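Local coordinates for ATP phosphoribosyltransferase (Thermotoga maritima, PDB 1USY), which probably catalyses the first step of histidine biosynthesis, condensing ATP with 5-phosphoribose 1-diphosphate to give phosphoribosyl-ATP and diphosphate, at residues 63-68 against 167-172; 77-82 against 171-176; 70-75 against 109-114; 131-136 against 145-150. All blocks are in the same frame, centred on the assembly; numbering follows the deposited sequence.

How the interactions relate
Interactions 1, 2 and 4 lie on the mixed sheet that runs through the chain, and interaction 3 joins helices beside it. Interactions 1 and 2 share Thr171 and His172 of the long strand 160-175, which lies between strands 60-64 and 80-93; their centres are about 10 Å apart and both meet the same bound histidine. Interaction 3 follows helix 65-70 to the start of helix 110-119, about 11 Å from interaction 1 between centres. Interaction 4 uses strand 144-149 and touches interactions 1 and 3 through Ile148. Its centre is about 25 Å from that of interaction 2. Along the chain the first three contacts open in quick succession, at 63-68, 70-75 and 77-82, and segments 109-114 and 167-176 are brought back to this region.

Interaction 1: residues 63-68 against 167-172; sequences CGTDVL and FVIRTH. With HIS (histidine), chain S.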
# COMPACT_ATOMS: atom_id res chain seq x y z
N CYS G 63 -17.59 0.99 -35.24
CA CYS G 63 -16.71 1.81 -34.38
C CYS G 63 -15.59 2.51 -35.04
O CYS G 63 -14.95 1.93 -35.91
CB CYS G 63 -15.99 0.92 -33.42
SG CYS G 63 -16.89 0.85 -31.98
N GLY G 64 -15.29 3.72 -34.55
CA GLY G 64 -14.07 4.42 -34.91
C GLY G 64 -12.89 3.85 -34.16
O GLY G 64 -13.02 3.31 -33.06
N THR G 65 -11.71 3.97 -34.77
CA THR G 65 -10.43 3.73 -34.10
C THR G 65 -10.35 4.43 -32.72
O THR G 65 -9.70 3.94 -31.79
CB THR G 65 -9.31 4.33 -34.93
OG1 THR G 65 -9.50 4.03 -36.32
CG2 THR G 65 -7.98 3.73 -34.53
N ASP G 66 -10.97 5.60 -32.63
CA ASP G 66 -10.88 6.39 -31.39
C ASP G 66 -11.49 5.65 -30.20
O ASP G 66 -10.84 5.54 -29.17
CB ASP G 66 -11.46 7.80 -31.54
CG ASP G 66 -12.86 7.79 -32.02
OD1 ASP G 66 -13.09 7.28 -33.13
OD2 ASP G 66 -13.81 8.23 -31.34
N VAL G 67 -12.71 5.11 -30.35
CA VAL G 67 -13.31 4.35 -29.26
C VAL G 67 -12.63 2.99 -29.06
O VAL G 67 -12.55 2.53 -27.92
CB VAL G 67 -14.87 4.21 -29.34
CG1 VAL G 67 -15.49 5.25 -30.24
CG2 VAL G 67 -15.31 2.82 -29.75
N LEU G 68 -12.11 2.38 -30.14
CA LEU G 68 -11.37 1.12 -29.98
C LEU G 68 -10.11 1.34 -29.16
O LEU G 68 -9.83 0.61 -28.24
CB LEU G 68 -11.02 0.45 -31.32
CG LEU G 68 -12.18 -0.10 -32.16
CD1 LEU G 68 -11.66 -0.64 -33.48
CD2 LEU G 68 -12.93 -1.18 -31.43
N PHE G 167 -3.10 9.66 -34.04
CA PHE G 167 -3.36 8.56 -34.96
C PHE G 167 -4.53 8.96 -35.87
O PHE G 167 -5.34 9.83 -35.55
CB PHE G 167 -3.66 7.25 -34.20
CG PHE G 167 -4.82 7.35 -33.21
CD1 PHE G 167 -6.13 7.28 -33.65
CD2 PHE G 167 -4.59 7.49 -31.86
CE1 PHE G 167 -7.19 7.37 -32.76
CE2 PHE G 167 -5.66 7.56 -30.97
CZ PHE G 167 -6.96 7.49 -31.43
N VAL G 168 -4.60 8.35 -37.04
CA VAL G 168 -5.67 8.70 -37.95
C VAL G 168 -6.79 7.77 -37.65
O VAL G 168 -6.56 6.67 -37.18
CB VAL G 168 -5.21 8.72 -39.46
CG1 VAL G 168 -3.66 8.65 -39.59
CG2 VAL G 168 -5.92 7.68 -40.29
N ILE G 169 -8.02 8.21 -37.87
CA ILE G 169 -9.15 7.35 -37.55
C ILE G 169 -10.05 6.92 -38.75
O ILE G 169 -10.39 7.71 -39.64
CB ILE G 169 -9.92 7.85 -36.30
CG1 ILE G 169 -9.86 9.36 -36.13
CG2 ILE G 169 -9.18 7.41 -35.07
CD1 ILE G 169 -9.92 9.80 -34.65
N ARG G 170 -10.38 5.63 -38.75
CA ARG G 170 -11.28 5.04 -39.71
C ARG G 170 -12.44 4.46 -38.92
O ARG G 170 -12.36 4.33 -37.70
CB ARG G 170 -10.60 3.93 -40.53
CG ARG G 170 -9.15 4.17 -40.97
CD ARG G 170 -8.98 4.51 -42.44
NE ARG G 170 -9.98 3.82 -43.25
CZ ARG G 170 -9.76 3.22 -44.43
NH1 ARG G 170 -8.55 3.22 -45.01
NH2 ARG G 170 -10.78 2.63 -45.03
N THR G 171 -13.49 4.07 -39.62
CA THR G 171 -14.65 3.42 -39.03
C THR G 171 -14.73 1.95 -39.44
O THR G 171 -14.78 1.60 -40.62
CB THR G 171 -15.90 4.18 -39.41
OG1 THR G 171 -15.76 5.53 -38.92
CG2 THR G 171 -17.11 3.65 -38.66
N HIS G 172 -14.71 1.09 -38.43
CA HIS G 172 -14.65 -0.35 -38.60
C HIS G 172 -16.01 -0.91 -38.29
O HIS G 172 -16.67 -0.44 -37.36
CB HIS G 172 -13.72 -0.96 -37.57
CG HIS G 172 -12.29 -0.53 -37.67
ND1 HIS G 172 -11.34 -1.24 -38.37
CD2 HIS G 172 -11.63 0.51 -37.10
CE1 HIS G 172 -10.17 -0.64 -38.27
NE2 HIS G 172 -10.32 0.42 -37.49
N HIS S . -6.95 -1.08 -33.82
CA HIS S . -7.34 -0.84 -35.25
C HIS S . -6.27 -1.37 -36.23
O HIS S . -5.07 -1.10 -36.12
CB HIS S . -7.60 0.64 -35.45
CG HIS S . -7.27 1.16 -36.82
ND1 HIS S . -8.20 1.79 -37.61
CD2 HIS S . -6.11 1.20 -37.51
CE1 HIS S . -7.64 2.16 -38.74
NE2 HIS S . -6.37 1.81 -38.71
OXT HIS S . -6.56 -2.09 -37.19
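Phe167 sets the edge of its ring against the first turn of helix 65-70, its CE1 lying 4.1 Å from Asp66 CA. The setting is a strand-to-helix junction of the periplasmic-binding-protein-like fold: strand 60-64 pairs antiparallel with strand 160-175 and then turns, with Gly64 as N-cap, into the helix. Two residues on from Phe167, Ile169 turns toward the same helix start and brings CD1 to 4.0 Å from Asp66 CB. Arg170 and Thr65 then grip each other twice. Arg170 N donates to Thr65 OG1 at 3.0 Å with an N-H...O angle of 167°, while Thr65 N donates to Arg170 O. The hydroxyl can do this because chi1 of -44° puts OG1 beside its own backbone N and leaves CG2 for the bound histidine of chain S. With a valine in place of Thr65, Arg170 N would probably be left without its acceptor just where the pairing of the two strands ends. Arg170 itself lays CG 3.4 Å from CE1 of the ligand ring. At Thr171 the strands form a non-hydrogen-bonded pair with Gly64; at His172 they form a hydrogen-bonded pair with Cys63, each backbone N reaching the other's O at 2.7 Å. The His172 ring passes Leu68 obliquely, CD2 to CD1 3.8 Å. At its edge, in the ring plane, His172 NE2 accepts a weak, bent hydrogen bond from ND1 of the bound histidine, an atom that also lies 2.9 Å from Thr65 OG1.

Interaction 2: residues 77-82 against 171-176; sequences QPFFIP and THVVVN. With HIS (histidine), chain S; HIS (histidine), chain I.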
# COMPACT_ATOMS: atom_id res chain seq x y z
N GLN G 77 -12.16 -7.24 -36.72
CA GLN G 77 -12.45 -6.09 -37.57
C GLN G 77 -12.32 -6.43 -39.06
O GLN G 77 -11.28 -6.25 -39.65
CB GLN G 77 -11.58 -4.86 -37.18
CG GLN G 77 -10.59 -5.14 -36.08
CD GLN G 77 -9.96 -3.92 -35.35
OE1 GLN G 77 -9.58 -2.91 -35.97
NE2 GLN G 77 -9.80 -4.05 -34.05
N PRO G 78 -13.39 -6.93 -39.68
CA PRO G 78 -13.30 -7.49 -41.05
C PRO G 78 -13.09 -6.46 -42.15
O PRO G 78 -12.19 -6.67 -43.01
CB PRO G 78 -14.65 -8.18 -41.24
CG PRO G 78 -15.36 -8.04 -39.94
CD PRO G 78 -14.74 -6.99 -39.12
N PHE G 79 -13.87 -5.37 -42.13
CA PHE G 79 -13.70 -4.29 -43.11
C PHE G 79 -14.11 -2.96 -42.54
O PHE G 79 -14.66 -2.94 -41.44
CB PHE G 79 -14.46 -4.57 -44.41
CG PHE G 79 -15.85 -5.00 -44.22
CD1 PHE G 79 -16.89 -4.07 -44.23
CD2 PHE G 79 -16.16 -6.35 -44.08
CE1 PHE G 79 -18.23 -4.49 -44.04
CE2 PHE G 79 -17.50 -6.77 -43.92
CZ PHE G 79 -18.52 -5.85 -43.89
N PHE G 80 -13.86 -1.87 -43.28
CA PHE G 80 -14.24 -0.53 -42.82
C PHE G 80 -15.56 -0.03 -43.40
O PHE G 80 -15.96 -0.44 -44.48
CB PHE G 80 -13.20 0.54 -43.11
CG PHE G 80 -11.80 0.06 -43.10
CD1 PHE G 80 -10.99 0.23 -41.98
CD2 PHE G 80 -11.28 -0.54 -44.23
CE1 PHE G 80 -9.69 -0.24 -41.98
CE2 PHE G 80 -9.99 -1.01 -44.25
CZ PHE G 80 -9.20 -0.88 -43.13
N ILE G 81 -16.21 0.86 -42.65
CA ILE G 81 -17.34 1.63 -43.12
C ILE G 81 -16.67 2.87 -43.72
O ILE G 81 -15.88 3.53 -43.05
CB ILE G 81 -18.22 2.01 -41.90
CG1 ILE G 81 -18.77 0.75 -41.22
CG2 ILE G 81 -19.31 3.03 -42.26
CD1 ILE G 81 -19.68 -0.12 -42.05
N PRO G 82 -16.93 3.18 -44.98
CA PRO G 82 -16.24 4.31 -45.61
C PRO G 82 -16.77 5.66 -45.07
O PRO G 82 -17.97 5.88 -45.04
CB PRO G 82 -16.53 4.13 -47.10
CG PRO G 82 -17.64 3.17 -47.20
CD PRO G 82 -17.86 2.50 -45.89
N THR G 171 -13.49 4.07 -39.62
CA THR G 171 -14.65 3.42 -39.03
C THR G 171 -14.73 1.95 -39.44
O THR G 171 -14.78 1.60 -40.62
CB THR G 171 -15.90 4.18 -39.41
OG1 THR G 171 -15.76 5.53 -38.92
CG2 THR G 171 -17.11 3.65 -38.66
N HIS G 172 -14.71 1.09 -38.43
CA HIS G 172 -14.65 -0.35 -38.60
C HIS G 172 -16.01 -0.91 -38.29
O HIS G 172 -16.67 -0.44 -37.36
CB HIS G 172 -13.72 -0.96 -37.57
CG HIS G 172 -12.29 -0.53 -37.67
ND1 HIS G 172 -11.34 -1.24 -38.37
CD2 HIS G 172 -11.63 0.51 -37.10
CE1 HIS G 172 -10.17 -0.64 -38.27
NE2 HIS G 172 -10.32 0.42 -37.49
N VAL G 173 -16.42 -1.95 -39.02
CA VAL G 173 -17.40 -2.90 -38.49
C VAL G 173 -16.61 -3.87 -37.60
O VAL G 173 -15.50 -4.26 -37.94
CB VAL G 173 -18.17 -3.64 -39.60
CG1 VAL G 173 -17.73 -3.17 -40.96
CG2 VAL G 173 -17.98 -5.13 -39.51
N VAL G 174 -17.16 -4.19 -36.44
CA VAL G 174 -16.48 -5.07 -35.48
C VAL G 174 -17.40 -6.21 -35.05
O VAL G 174 -18.63 -6.04 -35.04
CB VAL G 174 -15.98 -4.27 -34.23
CG1 VAL G 174 -15.09 -3.11 -34.65
CG2 VAL G 174 -17.14 -3.72 -33.48
N VAL G 175 -16.80 -7.35 -34.70
CA VAL G 175 -17.56 -8.55 -34.40
C VAL G 175 -17.05 -9.11 -33.08
O VAL G 175 -15.87 -9.02 -32.79
CB VAL G 175 -17.35 -9.58 -35.53
CG1 VAL G 175 -18.22 -10.85 -35.30
CG2 VAL G 175 -17.59 -8.94 -36.94
N ASN G 176 -17.94 -9.69 -32.29
CA ASN G 176 -17.62 -10.25 -31.01
C ASN G 176 -16.94 -11.60 -31.27
O ASN G 176 -17.58 -12.53 -31.75
CB ASN G 176 -18.93 -10.41 -30.24
CG ASN G 176 -18.82 -11.27 -28.97
OD1 ASN G 176 -17.82 -11.29 -28.30
ND2 ASN G 176 -19.91 -11.92 -28.61
N HIS S . -6.95 -1.08 -33.82
CA HIS S . -7.34 -0.84 -35.25
C HIS S . -6.27 -1.37 -36.23
O HIS S . -5.07 -1.10 -36.12
CB HIS S . -7.60 0.64 -35.45
CG HIS S . -7.27 1.16 -36.82
ND1 HIS S . -8.20 1.79 -37.61
CD2 HIS S . -6.11 1.20 -37.51
CE1 HIS S . -7.64 2.16 -38.74
NE2 HIS S . -6.37 1.81 -38.71
OXT HIS S . -6.56 -2.09 -37.19
N HIS I . -12.83 -10.99 -41.59
CA HIS I . -13.53 -11.35 -42.85
C HIS I . -12.92 -10.71 -44.09
O HIS I . -12.94 -9.49 -44.30
CB HIS I . -15.03 -11.01 -42.79
CG HIS I . -15.75 -11.31 -44.07
ND1 HIS I . -16.92 -12.05 -44.11
CD2 HIS I . -15.44 -11.02 -45.35
CE1 HIS I . -17.30 -12.18 -45.37
NE2 HIS I . -16.43 -11.56 -46.14
OXT HIS I . -12.44 -11.45 -44.95
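Gln77 hangs its side-chain oxygen over one face of the His172 imidazole, OE1 standing 3.3 Å from CE1 and displaced toward the rim of the ring. The two flat groups are steeply turned, amide and ring planes 73° apart, and OE1 also faces CA of the bound histidine of chain S. Phe80 comes at the same imidazole obliquely, side by side with it, the ring centroids 5.4 Å apart and the planes at 45°. On the other flank Val173 is wedged among three residues: its CG1 touches Phe79 CE1 at 3.4 Å and Ile81 CD1 at 3.8 Å, while CG2 rests on Pro78 CD at 3.8 Å. Pro78 also leans its CG on Val175 CG2, and its CB meets the second bound histidine, that of chain I. The contact thus forms part of both histidine pockets, Gln77 and His172 lining one and Pro78 the other. Behind the side chains two backbone bonds link the segments: Val173 N donates to Phe79 O at 3.2 Å and Ile81 N to Thr171 O. Here segment 77-82 passes from loop into the weakly bonded start of strand 80-93, beside strand 160-175. Farther out, Gln77 NE2 is fixed by Leu75 O, and Arg170 makes a cation-pi contact with Phe80. Helix 184-198 packs Leu191 on Val173 and Gln195 on Phe79, Phe62 of strand 60-64 touches both Ile81 and Val173, and Leu68 of helix 65-70 meets Gln77.

Interaction 3: residues 70-75 against 109-114; sequences EKETSL and FPNVTQ
Glu70 reaches the first turn of helix 110-119 with its carboxylate, gripping the backbone of Asn111 and Val112. It is the last residue of helix 65-70. From CB, which points off to the side of segment 109-114, CG stands anti to the backbone N (chi1 179°), and the side chain also rests on Phe47. A bend at chi2 of 66° then swings CD over to Asn111, 3.4 Å from its CB. Beyond CD the two oxygens part company. OE1 takes the N-H of Asn111 at 3.1 Å on its syn lone pair and also lies against Pro110 CD. OE2 takes the N-H of Val112 at 3.0 Å, met on the syn side but 23° out of the carboxylate plane. Phe109 is the N-cap residue, yet it is this distant carboxylate that meets two successive amides of the opening turn, where the helix's own carbonyls cannot; the helix end would probably favour its negative charge. In a fold of the periplasmic-binding-protein type, built from two lobes, the bond pair is consistent with a link between helices of different lobes, 65-70 and 110-119. Bonding of both oxygens fixes the rotation of the carboxylate. Glu70 OE2 has apolar neighbours too: it lies 3.7 Å from Phe109 CB, near the edge of that ring. Glu70 OE2 is also 3.6 Å from Val112 CG2. Past the helix, Glu72 is the centre of an inverse gamma turn, and its carboxylate swings back toward the Asn111 side chain, with Arg115 as a long, weak ionic partner.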
# COMPACT_ATOMS: atom_id res chain seq x y z
N GLU G 70 -9.64 3.97 -27.17
CA GLU G 70 -10.06 4.42 -25.83
C GLU G 70 -10.38 3.25 -24.86
O GLU G 70 -9.93 3.26 -23.71
CB GLU G 70 -11.21 5.44 -25.92
CG GLU G 70 -11.71 5.92 -24.58
CD GLU G 70 -10.69 6.71 -23.80
OE1 GLU G 70 -10.93 6.93 -22.59
OE2 GLU G 70 -9.66 7.13 -24.38
N LYS G 71 -11.12 2.25 -25.33
CA LYS G 71 -11.38 1.02 -24.56
C LYS G 71 -10.41 -0.02 -25.04
O LYS G 71 -10.48 -0.44 -26.19
CB LYS G 71 -12.80 0.50 -24.77
CG LYS G 71 -13.88 1.58 -24.91
CD LYS G 71 -14.19 2.21 -23.56
CE LYS G 71 -15.56 2.86 -23.53
NZ LYS G 71 -15.60 4.00 -22.56
N GLU G 72 -9.49 -0.46 -24.20
CA GLU G 72 -8.39 -1.28 -24.68
C GLU G 72 -8.95 -2.63 -25.17
O GLU G 72 -8.63 -3.70 -24.65
CB GLU G 72 -7.34 -1.41 -23.57
CG GLU G 72 -6.41 -0.19 -23.47
CD GLU G 72 -7.01 1.03 -22.74
OE1 GLU G 72 -6.46 2.15 -22.89
OE2 GLU G 72 -8.03 0.90 -22.02
N THR G 73 -9.79 -2.53 -26.12
CA THR G 73 -10.74 -3.56 -26.58
C THR G 73 -10.30 -4.18 -27.88
O THR G 73 -10.20 -3.51 -28.91
CB THR G 73 -12.11 -2.97 -26.89
OG1 THR G 73 -13.07 -3.40 -25.95
CG2 THR G 73 -12.61 -3.40 -28.28
N SER G 74 -10.02 -5.44 -27.88
CA SER G 74 -9.66 -6.05 -29.13
C SER G 74 -10.72 -7.07 -29.54
O SER G 74 -11.03 -8.02 -28.81
CB SER G 74 -8.30 -6.75 -29.06
OG SER G 74 -7.56 -6.44 -30.24
N LEU G 75 -11.27 -6.81 -30.72
CA LEU G 75 -12.25 -7.72 -31.32
C LEU G 75 -12.08 -7.65 -32.85
O LEU G 75 -11.51 -6.70 -33.40
CB LEU G 75 -13.73 -7.46 -30.88
CG LEU G 75 -14.35 -6.03 -30.92
CD1 LEU G 75 -14.81 -5.57 -29.53
CD2 LEU G 75 -13.44 -4.92 -31.44
N PHE G 109 -11.25 11.75 -24.38
CA PHE G 109 -10.47 10.52 -24.55
C PHE G 109 -9.37 10.38 -23.50
O PHE G 109 -8.18 10.34 -23.87
CB PHE G 109 -9.85 10.48 -25.95
CG PHE G 109 -10.85 10.55 -27.05
CD1 PHE G 109 -11.14 11.77 -27.64
CD2 PHE G 109 -11.51 9.42 -27.48
CE1 PHE G 109 -12.12 11.88 -28.63
CE2 PHE G 109 -12.49 9.51 -28.49
CZ PHE G 109 -12.79 10.76 -29.06
N PRO G 110 -9.74 10.25 -22.22
CA PRO G 110 -8.77 10.29 -21.13
C PRO G 110 -7.75 9.17 -21.28
O PRO G 110 -6.58 9.38 -21.00
CB PRO G 110 -9.61 10.05 -19.89
CG PRO G 110 -10.92 9.54 -20.32
CD PRO G 110 -11.09 9.94 -21.74
N ASN G 111 -8.18 7.99 -21.72
CA ASN G 111 -7.28 6.83 -21.81
C ASN G 111 -6.26 6.96 -22.93
O ASN G 111 -5.12 6.58 -22.74
CB ASN G 111 -8.06 5.54 -21.95
CG ASN G 111 -8.13 4.79 -20.67
OD1 ASN G 111 -7.20 4.08 -20.31
ND2 ASN G 111 -9.21 4.97 -19.94
N VAL G 112 -6.67 7.50 -24.08
CA VAL G 112 -5.76 7.82 -25.16
C VAL G 112 -4.75 8.90 -24.72
O VAL G 112 -3.56 8.77 -25.01
CB VAL G 112 -6.53 8.30 -26.42
CG1 VAL G 112 -5.58 8.94 -27.40
CG2 VAL G 112 -7.21 7.15 -27.08
N THR G 113 -5.19 9.93 -24.01
CA THR G 113 -4.25 11.01 -23.67
C THR G 113 -3.31 10.66 -22.51
O THR G 113 -2.22 11.21 -22.43
CB THR G 113 -4.95 12.41 -23.49
OG1 THR G 113 -4.94 12.80 -22.12
CG2 THR G 113 -6.43 12.35 -23.83
N GLN G 114 -3.73 9.73 -21.64
CA GLN G 114 -2.89 9.20 -20.56
C GLN G 114 -1.70 8.46 -21.15
O GLN G 114 -0.55 8.62 -20.69
CB GLN G 114 -3.68 8.21 -19.71
CG GLN G 114 -3.71 8.55 -18.24
CD GLN G 114 -2.49 8.05 -17.50
OE1 GLN G 114 -2.49 6.90 -17.05
NE2 GLN G 114 -1.47 8.90 -17.35

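Interaction 4: residues 131-136 against 145-150; sequences GSVELA and IVDITE. With PO4 (phosphate ion), chain R; PO4 (phosphate ion), chain Q.
Val133 and Ile145 make the close-packed half of this contact. Their side chains cross at a slant, Val133 CG1 lying 3.9 Å from Ile145 CG2, and that methyl also lies 3.4 Å from Val133 O. Ile145 can do this with chi1 at 64°, which turns CG2 toward the backbone of Val133 and sends CD1 to 4.3 Å from Glu134 CG. No hydrogen bond joins the two segments. Segment 131-136 contains a type I turn, Ser132 to Leu135, closed by Leu135 N to Ser132 O, and it lies beside strand 144-149, which pairs with strand 80-93 in the central sheet. The other half is looser and polar, joined through a water and a phosphate rather than by direct bonds. Glu134 OE2 comes to 3.0 Å from Asp147 OD1, a meeting of two acceptors with like charge, their carboxylate planes turned 52° apart. An alanine in place of Glu134 takes away its CG and carboxylate; Ile145 CD1 would probably lose part of its packing and Asp147 OD1 the carboxylate that faces it. A water lies between the segments on this side: it accepts from Val133 N at 3.1 Å and lies within bonding distance of both Asp147 OD1 and O4 of the phosphate of chain R. Ser132 N donates to O2 of that phosphate at 2.8 Å. At the far end of the strand, Glu150 N gives a weak bond to O3 of the phosphate of chain Q. Thr151 and Thr154 hydroxyls also bond phosphate; though probably from the crystallisation liquor, these ions are consistent with the family's phosphoribosyl-binding loop.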
# COMPACT_ATOMS: atom_id res chain seq x y z
N GLY G 131 -17.60 16.93 -24.24
CA GLY G 131 -17.80 17.63 -25.48
C GLY G 131 -17.34 19.05 -25.33
O GLY G 131 -16.84 19.40 -24.28
N SER G 132 -17.53 19.83 -26.40
CA SER G 132 -17.14 21.26 -26.48
C SER G 132 -15.69 21.51 -26.06
O SER G 132 -15.29 22.60 -25.65
CB SER G 132 -18.13 22.16 -25.71
OG SER G 132 -19.46 21.82 -26.01
N VAL G 133 -14.91 20.46 -26.22
CA VAL G 133 -13.53 20.39 -25.84
C VAL G 133 -12.63 21.54 -26.29
O VAL G 133 -11.62 21.77 -25.66
CB VAL G 133 -12.99 19.08 -26.36
CG1 VAL G 133 -11.51 18.89 -26.05
CG2 VAL G 133 -13.81 17.94 -25.77
N GLU G 134 -13.01 22.25 -27.35
CA GLU G 134 -12.15 23.28 -27.99
C GLU G 134 -12.13 24.56 -27.23
O GLU G 134 -11.35 25.44 -27.56
CB GLU G 134 -12.65 23.61 -29.40
CG GLU G 134 -12.03 22.77 -30.49
CD GLU G 134 -12.60 21.37 -30.53
OE1 GLU G 134 -13.63 21.10 -29.83
OE2 GLU G 134 -12.05 20.55 -31.27
N LEU G 135 -13.08 24.69 -26.30
CA LEU G 135 -13.08 25.70 -25.25
C LEU G 135 -12.14 25.10 -24.29
O LEU G 135 -11.80 23.93 -24.43
CB LEU G 135 -14.41 25.70 -24.54
CG LEU G 135 -15.66 26.11 -25.29
CD1 LEU G 135 -16.81 25.72 -24.45
CD2 LEU G 135 -15.63 27.59 -25.51
N ALA G 136 -11.74 25.81 -23.27
CA ALA G 136 -10.87 25.13 -22.30
C ALA G 136 -9.51 25.71 -22.36
O ALA G 136 -9.07 26.21 -21.36
CB ALA G 136 -10.81 23.61 -22.51
N ILE G 145 -5.35 20.35 -25.57
CA ILE G 145 -6.41 19.33 -25.75
C ILE G 145 -5.99 18.21 -26.69
O ILE G 145 -5.07 18.36 -27.52
CB ILE G 145 -7.72 19.93 -26.29
CG1 ILE G 145 -7.52 20.51 -27.69
CG2 ILE G 145 -8.31 20.98 -25.34
CD1 ILE G 145 -8.80 20.83 -28.40
N VAL G 146 -6.66 17.07 -26.51
CA VAL G 146 -6.57 15.95 -27.42
C VAL G 146 -7.98 15.73 -27.87
O VAL G 146 -8.85 15.41 -27.06
CB VAL G 146 -6.06 14.67 -26.72
CG1 VAL G 146 -6.28 13.38 -27.62
CG2 VAL G 146 -4.58 14.83 -26.30
N ASP G 147 -8.22 15.95 -29.15
CA ASP G 147 -9.52 15.77 -29.71
C ASP G 147 -9.43 15.30 -31.14
O ASP G 147 -8.32 15.05 -31.69
CB ASP G 147 -10.32 17.08 -29.64
CG ASP G 147 -11.82 16.85 -29.72
OD1 ASP G 147 -12.56 17.82 -30.04
OD2 ASP G 147 -12.36 15.73 -29.50
N ILE G 148 -10.61 15.19 -31.75
CA ILE G 148 -10.74 14.75 -33.12
C ILE G 148 -10.78 15.96 -34.04
O ILE G 148 -11.32 17.00 -33.73
CB ILE G 148 -11.97 13.85 -33.28
CG1 ILE G 148 -11.78 12.57 -32.44
CG2 ILE G 148 -12.18 13.46 -34.70
CD1 ILE G 148 -12.83 11.47 -32.71
N THR G 149 -10.16 15.81 -35.19
CA THR G 149 -10.20 16.83 -36.18
C THR G 149 -10.40 16.11 -37.49
O THR G 149 -9.97 14.96 -37.62
CB THR G 149 -8.89 17.67 -36.14
OG1 THR G 149 -9.05 18.82 -36.96
CG2 THR G 149 -7.74 16.93 -36.78
N GLU G 150 -11.07 16.80 -38.42
CA GLU G 150 -11.45 16.30 -39.75
C GLU G 150 -10.92 17.26 -40.81
O GLU G 150 -9.94 16.97 -41.47
CB GLU G 150 -12.98 16.18 -39.89
CG GLU G 150 -13.72 15.66 -38.66
CD GLU G 150 -15.05 14.98 -38.99
OE1 GLU G 150 -15.51 15.05 -40.17
OE2 GLU G 150 -15.63 14.37 -38.05
P PO4 R . -18.74 18.12 -29.29
O1 PO4 R . -19.73 17.56 -30.29
O2 PO4 R . -19.47 18.67 -28.10
O3 PO4 R . -17.97 19.24 -29.97
O4 PO4 R . -17.79 17.03 -28.86
P PO4 Q . -14.05 19.76 -38.31
O1 PO4 Q . -14.53 19.28 -39.68
O2 PO4 Q . -14.71 21.09 -37.98
O3 PO4 Q . -12.55 19.87 -38.37
O4 PO4 Q . -14.40 18.77 -37.23
O HOH W 1 -15.20 18.47 -28.57